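Local coordinates for DUF3248 domain-containing protein (Thermus thermophilus, PDB 2E6X), which is of unknown function, a small protein of the DUF3248 family that assembles as a pair of identical chains, at residues A[16-29]-A[39-53]. Numbering follows the deposited sequence.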
loop_
_atom_site.group_PDB
_atom_site.type_symbol
_atom_site.label_atom_id
_atom_site.label_comp_id
_atom_site.label_asym_id
_atom_site.label_seq_id
_atom_site.Cartn_x
_atom_site.Cartn_y
_atom_site.Cartn_z
ATOM N N ARG A 16 1.696 4.121 -5.268
ATOM C CA ARG A 16 3.084 4.331 -5.675
ATOM C C ARG A 16 3.930 4.081 -4.439
ATOM O O ARG A 16 3.511 4.386 -3.314
ATOM C CB ARG A 16 3.335 5.767 -6.159
ATOM C CG ARG A 16 2.589 6.179 -7.461
ATOM C CD ARG A 16 3.104 5.450 -8.699
ATOM N NE ARG A 16 2.463 5.980 -9.910
ATOM C CZ ARG A 16 1.319 5.530 -10.421
ATOM N NH1 ARG A 16 0.682 4.518 -9.841
ATOM N NH2 ARG A 16 0.799 6.125 -11.498
HETATM N N MSE A 17 5.120 3.529 -4.625
HETATM C CA MSE A 17 5.975 3.283 -3.474
HETATM C C MSE A 17 7.431 3.349 -3.848
HETATM O O MSE A 17 7.783 3.250 -5.016
HETATM C CB MSE A 17 5.685 1.921 -2.910
HETATM C CG MSE A 17 5.777 0.899 -3.988
HETATM SE SE MSE A 17 5.066 -0.697 -3.358
HETATM C CE MSE A 17 5.964 -0.814 -1.633
ATOM N N GLY A 18 8.268 3.480 -2.822
ATOM C CA GLY A 18 9.697 3.566 -3.025
ATOM C C GLY A 18 10.329 4.122 -1.761
ATOM O O GLY A 18 9.643 4.535 -0.797
ATOM N N ARG A 19 11.648 4.127 -1.733
ATOM C CA ARG A 19 12.304 4.620 -0.550
ATOM C C ARG A 19 12.418 6.133 -0.555
ATOM O O ARG A 19 12.567 6.752 -1.603
ATOM C CB ARG A 19 13.706 4.000 -0.393
ATOM C CG ARG A 19 14.184 3.963 1.070
ATOM C CD ARG A 19 15.724 3.842 1.163
ATOM N NE ARG A 19 16.269 5.174 0.995
ATOM C CZ ARG A 19 17.506 5.467 0.614
ATOM N NH1 ARG A 19 18.392 4.492 0.352
ATOM N NH2 ARG A 19 17.838 6.758 0.456
ATOM N N ALA A 20 12.310 6.737 0.628
ATOM C CA ALA A 20 12.473 8.185 0.742
ATOM C C ALA A 20 13.932 8.451 0.319
ATOM O O ALA A 20 14.809 7.625 0.576
ATOM C CB ALA A 20 12.292 8.590 2.184
ATOM N N GLU A 21 14.202 9.587 -0.313
ATOM C CA GLU A 21 15.569 9.905 -0.748
ATOM C C GLU A 21 16.601 10.171 0.321
ATOM O O GLU A 21 17.787 9.930 0.103
ATOM C CB GLU A 21 15.594 11.122 -1.680
ATOM C CG GLU A 21 15.635 10.739 -3.137
ATOM C CD GLU A 21 16.205 11.843 -4.003
ATOM O OE1 GLU A 21 15.609 12.944 -4.012
ATOM O OE2 GLU A 21 17.251 11.607 -4.664
ATOM N N ASP A 22 16.163 10.676 1.464
ATOM C CA ASP A 22 17.079 11.041 2.533
ATOM C C ASP A 22 16.951 10.271 3.864
ATOM O O ASP A 22 17.607 10.618 4.845
ATOM C CB ASP A 22 16.957 12.561 2.778
ATOM C CG ASP A 22 15.522 12.999 3.137
ATOM O OD1 ASP A 22 14.583 12.150 3.114
ATOM O OD2 ASP A 22 15.333 14.203 3.432
ATOM N N GLU A 23 16.100 9.247 3.924
ATOM C CA GLU A 23 15.996 8.469 5.157
ATOM C C GLU A 23 15.680 7.037 4.784
ATOM O O GLU A 23 15.107 6.771 3.751
ATOM C CB GLU A 23 14.901 9.034 6.114
ATOM C CG GLU A 23 13.599 9.395 5.421
ATOM C CD GLU A 23 12.460 9.650 6.391
ATOM O OE1 GLU A 23 12.733 9.849 7.582
ATOM O OE2 GLU A 23 11.291 9.649 5.955
ATOM N N ASP A 24 16.065 6.117 5.651
ATOM C CA ASP A 24 15.847 4.712 5.413
ATOM C C ASP A 24 14.382 4.363 5.724
ATOM O O ASP A 24 14.095 3.657 6.671
ATOM C CB ASP A 24 16.816 3.934 6.299
ATOM C CG ASP A 24 16.850 2.471 5.959
ATOM O OD1 ASP A 24 16.880 2.168 4.764
ATOM O OD2 ASP A 24 16.832 1.642 6.876
ATOM N N VAL A 25 13.463 4.864 4.904
ATOM C CA VAL A 25 12.037 4.630 5.121
ATOM C C VAL A 25 11.299 4.286 3.813
ATOM O O VAL A 25 11.502 4.958 2.787
ATOM C CB VAL A 25 11.411 5.883 5.729
ATOM C CG1 VAL A 25 9.913 5.717 5.850
ATOM C CG2 VAL A 25 12.022 6.153 7.144
ATOM N N LEU A 26 10.448 3.259 3.867
ATOM C CA LEU A 26 9.649 2.887 2.701
ATOM C C LEU A 26 8.425 3.806 2.699
ATOM O O LEU A 26 7.715 3.896 3.698
ATOM C CB LEU A 26 9.167 1.429 2.764
ATOM C CG LEU A 26 8.142 1.146 1.634
ATOM C CD1 LEU A 26 8.914 1.026 0.280
ATOM C CD2 LEU A 26 7.355 -0.139 1.916
ATOM N N VAL A 27 8.193 4.498 1.585
ATOM C CA VAL A 27 7.036 5.380 1.508
ATOM C C VAL A 27 5.967 4.774 0.589
ATOM O O VAL A 27 6.258 4.264 -0.505
ATOM C CB VAL A 27 7.441 6.799 0.986
ATOM C CG1 VAL A 27 6.219 7.674 0.788
ATOM C CG2 VAL A 27 8.449 7.473 1.986
ATOM N N VAL A 28 4.742 4.732 1.075
ATOM C CA VAL A 28 3.638 4.277 0.242
ATOM C C VAL A 28 2.727 5.474 0.052
ATOM O O VAL A 28 2.307 6.138 1.040
ATOM C CB VAL A 28 2.897 3.126 0.899
ATOM C CG1 VAL A 28 1.571 2.845 0.165
ATOM C CG2 VAL A 28 3.825 1.891 0.857
ATOM N N ARG A 29 2.471 5.817 -1.202
ATOM C CA ARG A 29 1.569 6.936 -1.445
ATOM C C ARG A 29 0.292 6.382 -2.041
ATOM O O ARG A 29 0.346 5.524 -2.934
ATOM C CB ARG A 29 2.201 7.968 -2.390
ATOM C CG ARG A 29 3.395 8.614 -1.787
ATOM C CD ARG A 29 4.105 9.496 -2.785
ATOM N NE ARG A 29 5.163 10.248 -2.104
ATOM C CZ ARG A 29 6.116 10.907 -2.735
ATOM N NH1 ARG A 29 6.136 10.905 -4.073
ATOM N NH2 ARG A 29 7.065 11.532 -2.032
ATOM N N PHE A 39 0.803 13.023 -8.066
ATOM C CA PHE A 39 1.866 12.137 -7.633
ATOM C C PHE A 39 3.235 12.541 -8.170
ATOM O O PHE A 39 4.205 12.597 -7.411
ATOM C CB PHE A 39 1.561 10.670 -8.019
ATOM C CG PHE A 39 0.537 9.987 -7.125
ATOM C CD1 PHE A 39 -0.822 10.282 -7.237
ATOM C CD2 PHE A 39 0.936 9.002 -6.207
ATOM C CE1 PHE A 39 -1.777 9.604 -6.462
ATOM C CE2 PHE A 39 -0.004 8.326 -5.430
ATOM C CZ PHE A 39 -1.369 8.632 -5.558
ATOM N N ARG A 40 3.321 12.811 -9.475
ATOM C CA ARG A 40 4.598 13.169 -10.088
ATOM C C ARG A 40 5.155 14.493 -9.620
ATOM O O ARG A 40 6.358 14.739 -9.765
ATOM C CB ARG A 40 4.486 13.200 -11.613
ATOM C CG ARG A 40 4.540 11.835 -12.251
ATOM C CD ARG A 40 3.328 10.993 -11.873
ATOM N NE ARG A 40 3.522 9.597 -12.257
ATOM C CZ ARG A 40 2.560 8.687 -12.277
ATOM N NH1 ARG A 40 1.325 9.021 -11.936
ATOM N NH2 ARG A 40 2.835 7.445 -12.642
ATOM N N GLU A 41 4.296 15.327 -9.050
ATOM C CA GLU A 41 4.686 16.641 -8.562
ATOM C C GLU A 41 5.409 16.511 -7.215
ATOM O O GLU A 41 6.222 17.349 -6.857
ATOM C CB GLU A 41 3.447 17.526 -8.376
ATOM C CG GLU A 41 2.653 17.858 -9.648
ATOM C CD GLU A 41 1.252 18.388 -9.325
ATOM O OE1 GLU A 41 1.074 18.972 -8.224
ATOM O OE2 GLU A 41 0.332 18.234 -10.170
ATOM N N LEU A 42 5.104 15.440 -6.484
ATOM C CA LEU A 42 5.694 15.185 -5.177
ATOM C C LEU A 42 7.179 14.821 -5.239
ATOM O O LEU A 42 7.673 14.352 -6.288
ATOM C CB LEU A 42 4.928 14.046 -4.505
ATOM C CG LEU A 42 3.479 14.347 -4.155
ATOM C CD1 LEU A 42 2.826 13.042 -3.725
ATOM C CD2 LEU A 42 3.417 15.410 -3.048
ATOM N N PRO A 43 7.914 15.023 -4.113
ATOM C CA PRO A 43 9.340 14.682 -4.121
ATOM C C PRO A 43 9.487 13.243 -4.574
ATOM O O PRO A 43 8.692 12.380 -4.195
ATOM C CB PRO A 43 9.767 14.862 -2.669
ATOM C CG PRO A 43 8.853 15.908 -2.168
ATOM C CD PRO A 43 7.510 15.575 -2.803
ATOM N N ARG A 44 10.485 12.991 -5.406
ATOM C CA ARG A 44 10.718 11.661 -5.918
ATOM C C ARG A 44 11.144 10.617 -4.908
ATOM O O ARG A 44 11.950 10.876 -4.036
ATOM C CB ARG A 44 11.790 11.691 -7.023
ATOM C CG ARG A 44 11.357 12.358 -8.312
ATOM C CD ARG A 44 10.036 11.807 -8.821
ATOM N NE ARG A 44 9.563 12.543 -9.995
ATOM C CZ ARG A 44 9.223 13.833 -9.996
ATOM N NH1 ARG A 44 9.292 14.554 -8.875
ATOM N NH2 ARG A 44 8.830 14.411 -11.126
ATOM N N LEU A 45 10.625 9.416 -5.084
ATOM C CA LEU A 45 10.995 8.250 -4.257
ATOM C C LEU A 45 11.951 7.372 -5.054
ATOM O O LEU A 45 11.903 7.374 -6.272
ATOM C CB LEU A 45 9.789 7.400 -3.931
ATOM C CG LEU A 45 8.741 8.172 -3.133
ATOM C CD1 LEU A 45 7.503 7.320 -2.971
ATOM C CD2 LEU A 45 9.308 8.594 -1.818
ATOM N N LEU A 46 12.770 6.580 -4.363
ATOM C CA LEU A 46 13.731 5.705 -5.034
ATOM C C LEU A 46 13.320 4.243 -5.155
ATOM O O LEU A 46 12.777 3.641 -4.187
ATOM C CB LEU A 46 15.079 5.777 -4.307
ATOM C CG LEU A 46 15.835 7.116 -4.385
ATOM C CD1 LEU A 46 17.050 7.077 -3.475
ATOM C CD2 LEU A 46 16.254 7.392 -5.849
ATOM N N ASN A 47 13.598 3.655 -6.331
ATOM C CA ASN A 47 13.307 2.229 -6.524
ATOM C C ASN A 47 14.166 1.469 -5.528
ATOM O O ASN A 47 15.218 1.958 -5.096
ATOM C CB ASN A 47 13.706 1.735 -7.919
ATOM C CG ASN A 47 13.031 2.514 -9.024
ATOM O OD1 ASN A 47 11.827 2.776 -8.964
ATOM N ND2 ASN A 47 13.811 2.901 -10.039
ATOM N N LEU A 48 13.718 0.291 -5.126
ATOM C CA LEU A 48 14.562 -0.494 -4.238
ATOM C C LEU A 48 14.207 -1.968 -4.432
ATOM O O LEU A 48 13.098 -2.294 -4.885
ATOM C CB LEU A 48 14.401 -0.052 -2.761
ATOM C CG LEU A 48 13.093 -0.484 -2.129
ATOM C CD1 LEU A 48 13.019 0.044 -0.699
ATOM C CD2 LEU A 48 11.956 0.057 -2.915
ATOM N N PRO A 49 15.147 -2.869 -4.112
ATOM C CA PRO A 49 14.891 -4.306 -4.269
ATOM C C PRO A 49 13.706 -4.731 -3.427
ATOM O O PRO A 49 13.434 -4.133 -2.379
ATOM C CB PRO A 49 16.193 -4.968 -3.773
ATOM C CG PRO A 49 17.261 -3.896 -3.953
ATOM C CD PRO A 49 16.529 -2.602 -3.643
ATOM N N GLU A 50 13.005 -5.765 -3.882
ATOM C CA GLU A 50 11.864 -6.270 -3.148
ATOM C C GLU A 50 12.273 -6.732 -1.716
ATOM O O GLU A 50 11.503 -6.594 -0.747
ATOM C CB GLU A 50 11.224 -7.423 -3.942
ATOM C CG GLU A 50 10.141 -8.143 -3.192
ATOM C CD GLU A 50 10.651 -9.265 -2.294
ATOM O OE1 GLU A 50 11.803 -9.707 -2.448
ATOM O OE2 GLU A 50 9.871 -9.730 -1.446
ATOM N N ALA A 51 13.485 -7.265 -1.584
ATOM C CA ALA A 51 13.991 -7.721 -0.273
ATOM C C ALA A 51 14.161 -6.572 0.709
ATOM O O ALA A 51 13.942 -6.721 1.937
ATOM C CB ALA A 51 15.329 -8.440 -0.454
ATOM N N GLU A 52 14.569 -5.425 0.167
ATOM C CA GLU A 52 14.739 -4.252 0.985
ATOM C C GLU A 52 13.346 -3.821 1.450
ATOM O O GLU A 52 13.187 -3.395 2.573
ATOM C CB GLU A 52 15.390 -3.089 0.217
ATOM C CG GLU A 52 15.958 -2.057 1.219
ATOM C CD GLU A 52 16.566 -0.787 0.614
ATOM O OE1 GLU A 52 17.173 -0.821 -0.484
ATOM O OE2 GLU A 52 16.441 0.268 1.277
HETATM N N MSE A 53 12.364 -3.880 0.554
HETATM C CA MSE A 53 10.995 -3.512 0.909
HETATM C C MSE A 53 10.482 -4.416 2.011
HETATM O O MSE A 53 9.833 -3.950 2.928
HETATM C CB MSE A 53 10.039 -3.612 -0.287
HETATM C CG MSE A 53 10.261 -2.582 -1.381
HETATM SE SE MSE A 53 8.787 -2.650 -2.682
HETATM C CE MSE A 53 7.603 -3.752 -1.614
HETATM O O HOH W 1 10.252 4.105 -7.128
HETATM O O HOH W 2 12.111 11.188 -1.108
HETATM O O HOH W 3 13.155 13.419 -2.996
HETATM O O HOH W 4 6.844 12.000 -7.168
#
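Arg-19 and Leu-46 form a single antiparallel bridge of the hydrogen-bonded kind, through which the extended chain linking helices 36-41 and 50-58 is tied to strand 13-19 at Arg-19. Arg-19 N donates to Leu-46 O at 2.7 Å, and Leu-46 N returns a nearly straight bond to Arg-19 O (174° at the hydrogen). Beside this bridge the CA of Gly-18 comes within 3.3 Å of Leu-46 O. Strands 13-19 and 26-32 are an antiparallel hairpin, and at the bridge the 39-53 segment passes round the edge of strand 13-19, from the face with Val-27 and Arg-29 to that with Met-17 and Leu-26, illustrating how a connection can strap the edge of a small sheet and pack side chains on both its faces.

Arg-29 provides the second tie. Its chain, extended from CG to NE, carries the guanidinium to Pro-43 O, which both end nitrogens grip, NH2 at 2.8 Å and NH1 at 3.0 Å. The flat group is sandwiched: Leu-45 CG sits 3.7 Å above its centre and Leu-42 CB covers the opposite face, while NE makes a salt bridge with Glu-65. Leu-45 also packs its CD2 against Val-27 CB. Toward helix 36-41, the edge of the Phe-39 ring meets Arg-29 O, and Arg-16 CG approaches Phe-39 CD2 to 3.5 Å. On the face of Leu-26, selenomethionines Met-17 and Met-53 cross at about a right angle, CE of Met-17 meeting CE and SE of Met-53, whose CG lies by Leu-26 CD1, near Trp-15 and Leu-13 of the second subunit.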